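Local coordinates for protein GphF (Cystobacter violaceus, PDB 6MFC) that probably decarboxylates an acyl substrate to start polyketide biosynthesis, on a GNAT-like fold, at residues R27-H30 and A31-S34; L58-R61 and V62-P66. All coordinates share one frame; numbering follows the deposited sequence.

Interaction 1: R27-H30 and A31-S34; sequences RIRH and ARPS
Arg-29 and Arg-32, three residues apart where the first strand gives way to a loop, lay their guanidinium groups one on the other. The planes are only 12° out of parallel and the group centres 3.5 Å apart, a stack of two cations, offset so that NH1 of Arg-32 sits over the rim of the Arg-29 group. The torsions bring a side chain of the strand and one of the following loop together. In Arg-29 the CG sits between the backbone N and the carbonyl carbon (chi1 60°), and from there to NE the chain runs extended. Arg-32 is folded instead: its bend at chi3 (-58°) carries the guanidinium back against the strand residue, and the two side chains cross at about a right angle. NH1 of Arg-29 and NH1 of Arg-32 stand 3.1 Å apart, both donors, and no hydrogen bond joins them. Asp-35, the residue after Ser-34, probably eases the charge repulsion: its OD2 makes a salt bridge with NH2 of Arg-29 and its OD1 a long, weak ion pair with NH2 of Arg-32. A weak, strongly bent hydrogen bond from Arg-29 NH1 to His-30 O, 3.0 Å long, adds a tie to the main chain. CG of Arg-32 also packs 3.7 Å from Arg-29 NH1. The His-30 ring takes no part in the stack; its ND1 is hydrogen-bonded to Cys-69 O and the ring meets Trp-70. Backbone bonds of Arg-29 with Val-71 and of Ala-31 with Cys-69 pair the segment antiparallel with strand 70-74 and the residue before it. The arrangement is a guanidinium stack shared with an acidic residue, lying where strand 27-30, an outermost strand of the GNAT-like sheet, passes into the loop before helix 36-46.

Interaction 2: L58-R61 and V62-P66; sequences LLRR and VTTEP
Leu-59 O is gripped by two donors of Thr-63: the backbone N at 3.1 Å and OG1 at 2.8 Å, arriving from opposite faces of the carbonyl plane. The hydroxyl can turn back because OG1 of Thr-63 stands between its own N and carbonyl carbon (chi1 62°), while its CG2 rests 3.7 Å from Leu-59 CD1. One residue on, Thr-64 reaches the carbonyl four back from a different rotamer, OG1 anti to its own carbonyl carbon (chi1 -60°): OG1 donates to Arg-60 O, modelled shorter than usual and so of doubtful length, and the backbone N adds a weak bond. This is the C-terminal turn of helix 55-64, where threonine hydroxyls bond to carbonyls four residues back alongside the i to i+4 backbone bonds. Glu-65, the first residue to leave helical geometry, still gives its N to Arg-61 O (3.2 Å, 170° at the hydrogen), and Thr-64 N adds a weak bond to the same oxygen. Further back, Val-62 N reaches Leu-58 O in a weak 3.4 Å bond. Arg-60 and Arg-61 each use NE for a salt bridge to Glu-57 OE2; Arg-60 NH2 also bonds to Gln-85 OE1, and Arg-61 makes a cation-pi contact with Tyr-83. Glu-65 OE1 accepts from Arg-86 N, tying the helix end to strand 77-87.

How the interactions relate
Interaction 1 comes first along the chain, at the end of strand 27-30, and interaction 2 follows on the last turns of helix 55-64, with helix 36-46 between them. Their centres lie about 11 Å apart, on the same side of the chain's centre, and they touch: Val-62 CG1 packs 3.5 Å from Ala-31 O, and His-30 ND1 lies 3.9 Å from Pro-66 O. The end of strand 27-30 and the loop after it pack against the C-terminal part of helix 55-64. The chain next enters strand 70-74, the antiparallel neighbour of strand 27-30, so the two contacts bracket the helical excursion joining the first two strands of the GNAT-like sheet.

Interaction 1: R27-H30 and A31-S34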
ATOM      1  N   ARG A  27       3.727 -13.467 -14.717  1.00133.25           N
ATOM      2  CA  ARG A  27       4.930 -13.929 -14.038  1.00120.39           C
ATOM      3  C   ARG A  27       5.307 -12.918 -12.967  1.00109.89           C
ATOM      4  O   ARG A  27       5.417 -11.722 -13.252  1.00106.85           O
ATOM      5  CB  ARG A  27       6.093 -14.123 -15.018  1.00123.52           C
ATOM      6  CG  ARG A  27       7.437 -14.323 -14.333  1.00125.49           C
ATOM      7  CD  ARG A  27       8.507 -14.790 -15.305  1.00139.41           C
ATOM      8  NE  ARG A  27       9.825 -14.837 -14.676  1.00145.97           N
ATOM      9  CZ  ARG A  27      10.766 -13.915 -14.843  1.00150.11           C
ATOM     10  NH1 ARG A  27      10.542 -12.872 -15.630  1.00151.89           N
ATOM     11  NH2 ARG A  27      11.937 -14.037 -14.230  1.00149.88           N
ATOM     12  N   ILE A  28       5.502 -13.401 -11.744  1.00102.38           N
ATOM     13  CA  ILE A  28       5.864 -12.563 -10.606  1.00 99.02           C
ATOM     14  C   ILE A  28       7.286 -12.907 -10.190  1.00101.82           C
ATOM     15  O   ILE A  28       7.625 -14.086 -10.028  1.00107.15           O
ATOM     16  CB  ILE A  28       4.881 -12.745  -9.437  1.00 98.82           C
ATOM     17  CG1 ILE A  28       3.533 -12.103  -9.773  1.00 97.70           C
ATOM     18  CG2 ILE A  28       5.455 -12.156  -8.158  1.00 96.69           C
ATOM     19  CD1 ILE A  28       2.502 -12.227  -8.673  1.00 95.18           C
ATOM     20  N   ARG A  29       8.117 -11.881 -10.027  1.00 95.59           N
ATOM     21  CA  ARG A  29       9.498 -12.052  -9.606  1.00 90.31           C
ATOM     22  C   ARG A  29       9.885 -10.884  -8.712  1.00 89.77           C
ATOM     23  O   ARG A  29       9.179  -9.876  -8.631  1.00 86.45           O
ATOM     24  CB  ARG A  29      10.448 -12.150 -10.807  1.00 92.85           C
ATOM     25  CG  ARG A  29      10.430 -10.928 -11.713  1.00 83.18           C
ATOM     26  CD  ARG A  29      11.590 -10.951 -12.695  1.00 79.38           C
ATOM     27  NE  ARG A  29      11.584  -9.787 -13.576  1.00 79.92           N
ATOM     28  CZ  ARG A  29      12.109  -8.607 -13.261  1.00 77.69           C
ATOM     29  NH1 ARG A  29      12.683  -8.427 -12.079  1.00 81.90           N
ATOM     30  NH2 ARG A  29      12.057  -7.604 -14.127  1.00 73.83           N
ATOM     31  N   HIS A  30      11.022 -11.027  -8.033  1.00 90.99           N
ATOM     32  CA  HIS A  30      11.515  -9.953  -7.183  1.00 85.42           C
ATOM     33  C   HIS A  30      11.907  -8.742  -8.022  1.00 87.01           C
ATOM     34  O   HIS A  30      12.348  -8.864  -9.169  1.00 86.56           O
ATOM     35  CB  HIS A  30      12.717 -10.422  -6.361  1.00 85.77           C
ATOM     36  CG  HIS A  30      12.349 -11.209  -5.143  1.00 83.80           C
ATOM     37  ND1 HIS A  30      11.441 -10.756  -4.210  1.00 79.52           N
ATOM     38  CD2 HIS A  30      12.776 -12.416  -4.696  1.00 85.12           C
ATOM     39  CE1 HIS A  30      11.318 -11.652  -3.246  1.00 84.17           C
ATOM     40  NE2 HIS A  30      12.118 -12.668  -3.517  1.00 87.73           N
ATOM     41  N   ALA A  31      11.737  -7.560  -7.438  1.00 83.49           N
ATOM     42  CA  ALA A  31      12.153  -6.339  -8.109  1.00 80.72           C
ATOM     43  C   ALA A  31      13.673  -6.239  -8.118  1.00 82.76           C
ATOM     44  O   ALA A  31      14.338  -6.558  -7.128  1.00 93.83           O
ATOM     45  CB  ALA A  31      11.545  -5.117  -7.422  1.00 78.06           C
ATOM     46  N   ARG A  32      14.222  -5.812  -9.251  1.00 77.28           N
ATOM     47  CA  ARG A  32      15.651  -5.602  -9.399  1.00 74.01           C
ATOM     48  C   ARG A  32      15.931  -4.130  -9.676  1.00 81.04           C
ATOM     49  O   ARG A  32      15.076  -3.427 -10.224  1.00 87.83           O
ATOM     50  CB  ARG A  32      16.229  -6.451 -10.538  1.00 76.39           C
ATOM     51  CG  ARG A  32      15.926  -7.939 -10.442  1.00 82.39           C
ATOM     52  CD  ARG A  32      16.654  -8.714 -11.532  1.00 91.77           C
ATOM     53  NE  ARG A  32      16.303  -8.248 -12.870  1.00103.39           N
ATOM     54  CZ  ARG A  32      15.513  -8.910 -13.710  1.00110.00           C
ATOM     55  NH1 ARG A  32      14.993 -10.077 -13.357  1.00109.26           N
ATOM     56  NH2 ARG A  32      15.249  -8.407 -14.909  1.00112.82           N
ATOM     57  N   PRO A  33      17.114  -3.633  -9.307  1.00 84.42           N
ATOM     58  CA  PRO A  33      17.436  -2.224  -9.591  1.00 81.73           C
ATOM     59  C   PRO A  33      17.390  -1.871 -11.070  1.00 85.82           C
ATOM     60  O   PRO A  33      17.276  -0.684 -11.402  1.00 82.03           O
ATOM     61  CB  PRO A  33      18.852  -2.066  -9.021  1.00 77.21           C
ATOM     62  CG  PRO A  33      18.955  -3.123  -7.974  1.00 73.25           C
ATOM     63  CD  PRO A  33      18.155  -4.284  -8.491  1.00 82.95           C
ATOM     64  N   SER A  34      17.471  -2.862 -11.965  1.00 96.32           N
ATOM     65  CA  SER A  34      17.378  -2.592 -13.398  1.00 91.82           C
ATOM     66  C   SER A  34      15.964  -2.205 -13.813  1.00 86.43           C
ATOM     67  O   SER A  34      15.784  -1.508 -14.819  1.00 74.77           O
ATOM     68  CB  SER A  34      17.843  -3.814 -14.190  1.00 90.32           C
ATOM     69  OG  SER A  34      18.097  -4.910 -13.327  1.00 92.61           O
TER

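Interaction 2: L58-R61 and V62-P66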
ATOM      1  N   LEU A  58      11.828   5.040  -4.940  1.00 62.13           N
ATOM      2  CA  LEU A  58      11.595   3.725  -5.528  1.00 65.41           C
ATOM      3  C   LEU A  58      12.856   2.875  -5.485  1.00 67.91           C
ATOM      4  O   LEU A  58      12.790   1.663  -5.248  1.00 64.95           O
ATOM      5  CB  LEU A  58      11.086   3.868  -6.961  1.00 70.98           C
ATOM      6  CG  LEU A  58       9.643   4.361  -7.092  1.00 67.04           C
ATOM      7  CD1 LEU A  58       9.175   4.295  -8.539  1.00 57.29           C
ATOM      8  CD2 LEU A  58       8.723   3.557  -6.184  1.00 60.70           C
ATOM      9  N   LEU A  59      14.019   3.493  -5.703  1.00 64.43           N
ATOM     10  CA  LEU A  59      15.272   2.761  -5.557  1.00 67.44           C
ATOM     11  C   LEU A  59      15.545   2.430  -4.096  1.00 71.77           C
ATOM     12  O   LEU A  59      16.070   1.355  -3.784  1.00 70.66           O
ATOM     13  CB  LEU A  59      16.426   3.565  -6.147  1.00 66.66           C
ATOM     14  CG  LEU A  59      17.803   2.905  -6.087  1.00 61.78           C
ATOM     15  CD1 LEU A  59      17.870   1.714  -7.031  1.00 57.70           C
ATOM     16  CD2 LEU A  59      18.896   3.908  -6.402  1.00 59.28           C
ATOM     17  N   ARG A  60      15.188   3.342  -3.185  1.00 71.71           N
ATOM     18  CA  ARG A  60      15.410   3.109  -1.762  1.00 65.92           C
ATOM     19  C   ARG A  60      14.667   1.869  -1.282  1.00 67.88           C
ATOM     20  O   ARG A  60      15.181   1.113  -0.451  1.00 70.36           O
ATOM     21  CB  ARG A  60      14.972   4.332  -0.957  1.00 74.43           C
ATOM     22  CG  ARG A  60      15.412   4.299   0.496  1.00 55.83           C
ATOM     23  CD  ARG A  60      14.354   4.879   1.424  1.00 57.06           C
ATOM     24  NE  ARG A  60      13.177   4.020   1.530  1.00 54.30           N
ATOM     25  CZ  ARG A  60      13.124   2.914   2.268  1.00 70.79           C
ATOM     26  NH1 ARG A  60      14.186   2.525   2.961  1.00 80.07           N
ATOM     27  NH2 ARG A  60      12.013   2.191   2.310  1.00 55.34           N
ATOM     28  N   ARG A  61      13.455   1.642  -1.794  1.00 59.11           N
ATOM     29  CA  ARG A  61      12.669   0.490  -1.361  1.00 66.13           C
ATOM     30  C   ARG A  61      13.272  -0.816  -1.865  1.00 63.47           C
ATOM     31  O   ARG A  61      13.445  -1.771  -1.097  1.00 60.17           O
ATOM     32  CB  ARG A  61      11.227   0.627  -1.848  1.00 68.67           C
ATOM     33  CG  ARG A  61      10.523   1.886  -1.383  1.00 68.76           C
ATOM     34  CD  ARG A  61       9.159   2.009  -2.034  1.00 72.68           C
ATOM     35  NE  ARG A  61       8.519   3.280  -1.716  1.00 76.92           N
ATOM     36  CZ  ARG A  61       7.334   3.655  -2.186  1.00 79.11           C
ATOM     37  NH1 ARG A  61       6.660   2.854  -2.999  1.00 87.55           N
ATOM     38  NH2 ARG A  61       6.824   4.831  -1.846  1.00 68.97           N
ATOM     39  N   VAL A  62      13.591  -0.877  -3.159  1.00 54.36           N
ATOM     40  CA  VAL A  62      14.061  -2.125  -3.752  1.00 63.67           C
ATOM     41  C   VAL A  62      15.405  -2.533  -3.163  1.00 73.84           C
ATOM     42  O   VAL A  62      15.663  -3.723  -2.947  1.00 79.27           O
ATOM     43  CB  VAL A  62      14.125  -1.993  -5.284  1.00 68.12           C
ATOM     44  CG1 VAL A  62      14.700  -3.253  -5.909  1.00 71.39           C
ATOM     45  CG2 VAL A  62      12.741  -1.700  -5.842  1.00 66.93           C
ATOM     46  N   THR A  63      16.275  -1.565  -2.880  1.00 73.61           N
ATOM     47  CA  THR A  63      17.599  -1.884  -2.361  1.00 72.46           C
ATOM     48  C   THR A  63      17.614  -2.100  -0.852  1.00 76.04           C
ATOM     49  O   THR A  63      18.527  -2.763  -0.348  1.00 83.25           O
ATOM     50  CB  THR A  63      18.583  -0.776  -2.733  1.00 81.44           C
ATOM     51  OG1 THR A  63      18.166   0.460  -2.138  1.00 93.36           O
ATOM     52  CG2 THR A  63      18.641  -0.613  -4.246  1.00 82.56           C
ATOM     53  N   THR A  64      16.632  -1.570  -0.120  1.00 73.43           N
ATOM     54  CA  THR A  64      16.607  -1.760   1.327  1.00 74.38           C
ATOM     55  C   THR A  64      16.049  -3.129   1.698  1.00 83.34           C
ATOM     56  O   THR A  64      16.626  -3.839   2.530  1.00 83.35           O
ATOM     57  CB  THR A  64      15.788  -0.653   1.992  1.00 75.81           C
ATOM     58  OG1 THR A  64      16.375   0.620   1.689  1.00 82.38           O
ATOM     59  CG2 THR A  64      15.746  -0.844   3.500  1.00 68.76           C
ATOM     60  N   GLU A  65      14.925  -3.514   1.092  1.00 85.54           N
ATOM     61  CA  GLU A  65      14.310  -4.826   1.286  1.00 94.75           C
ATOM     62  C   GLU A  65      14.293  -5.523  -0.069  1.00 97.55           C
ATOM     63  O   GLU A  65      13.255  -5.555  -0.748  1.00 96.11           O
ATOM     64  CB  GLU A  65      12.902  -4.702   1.868  1.00 95.66           C
ATOM     65  CG  GLU A  65      12.365  -5.977   2.495  1.00 97.61           C
ATOM     66  CD  GLU A  65      12.751  -6.115   3.955  1.00103.59           C
ATOM     67  OE1 GLU A  65      12.839  -5.079   4.648  1.00106.89           O
ATOM     68  OE2 GLU A  65      12.969  -7.257   4.409  1.00109.14           O
ATOM     69  N   PRO A  66      15.429  -6.084  -0.501  1.00100.69           N
ATOM     70  CA  PRO A  66      15.484  -6.663  -1.855  1.00101.39           C
ATOM     71  C   PRO A  66      14.531  -7.825  -2.058  1.00103.83           C
ATOM     72  O   PRO A  66      13.908  -7.928  -3.122  1.00105.29           O
ATOM     73  CB  PRO A  66      16.952  -7.097  -1.987  1.00 98.57           C
ATOM     74  CG  PRO A  66      17.687  -6.294  -0.962  1.00 97.61           C
ATOM     75  CD  PRO A  66      16.732  -6.147   0.179  1.00100.14           C
TER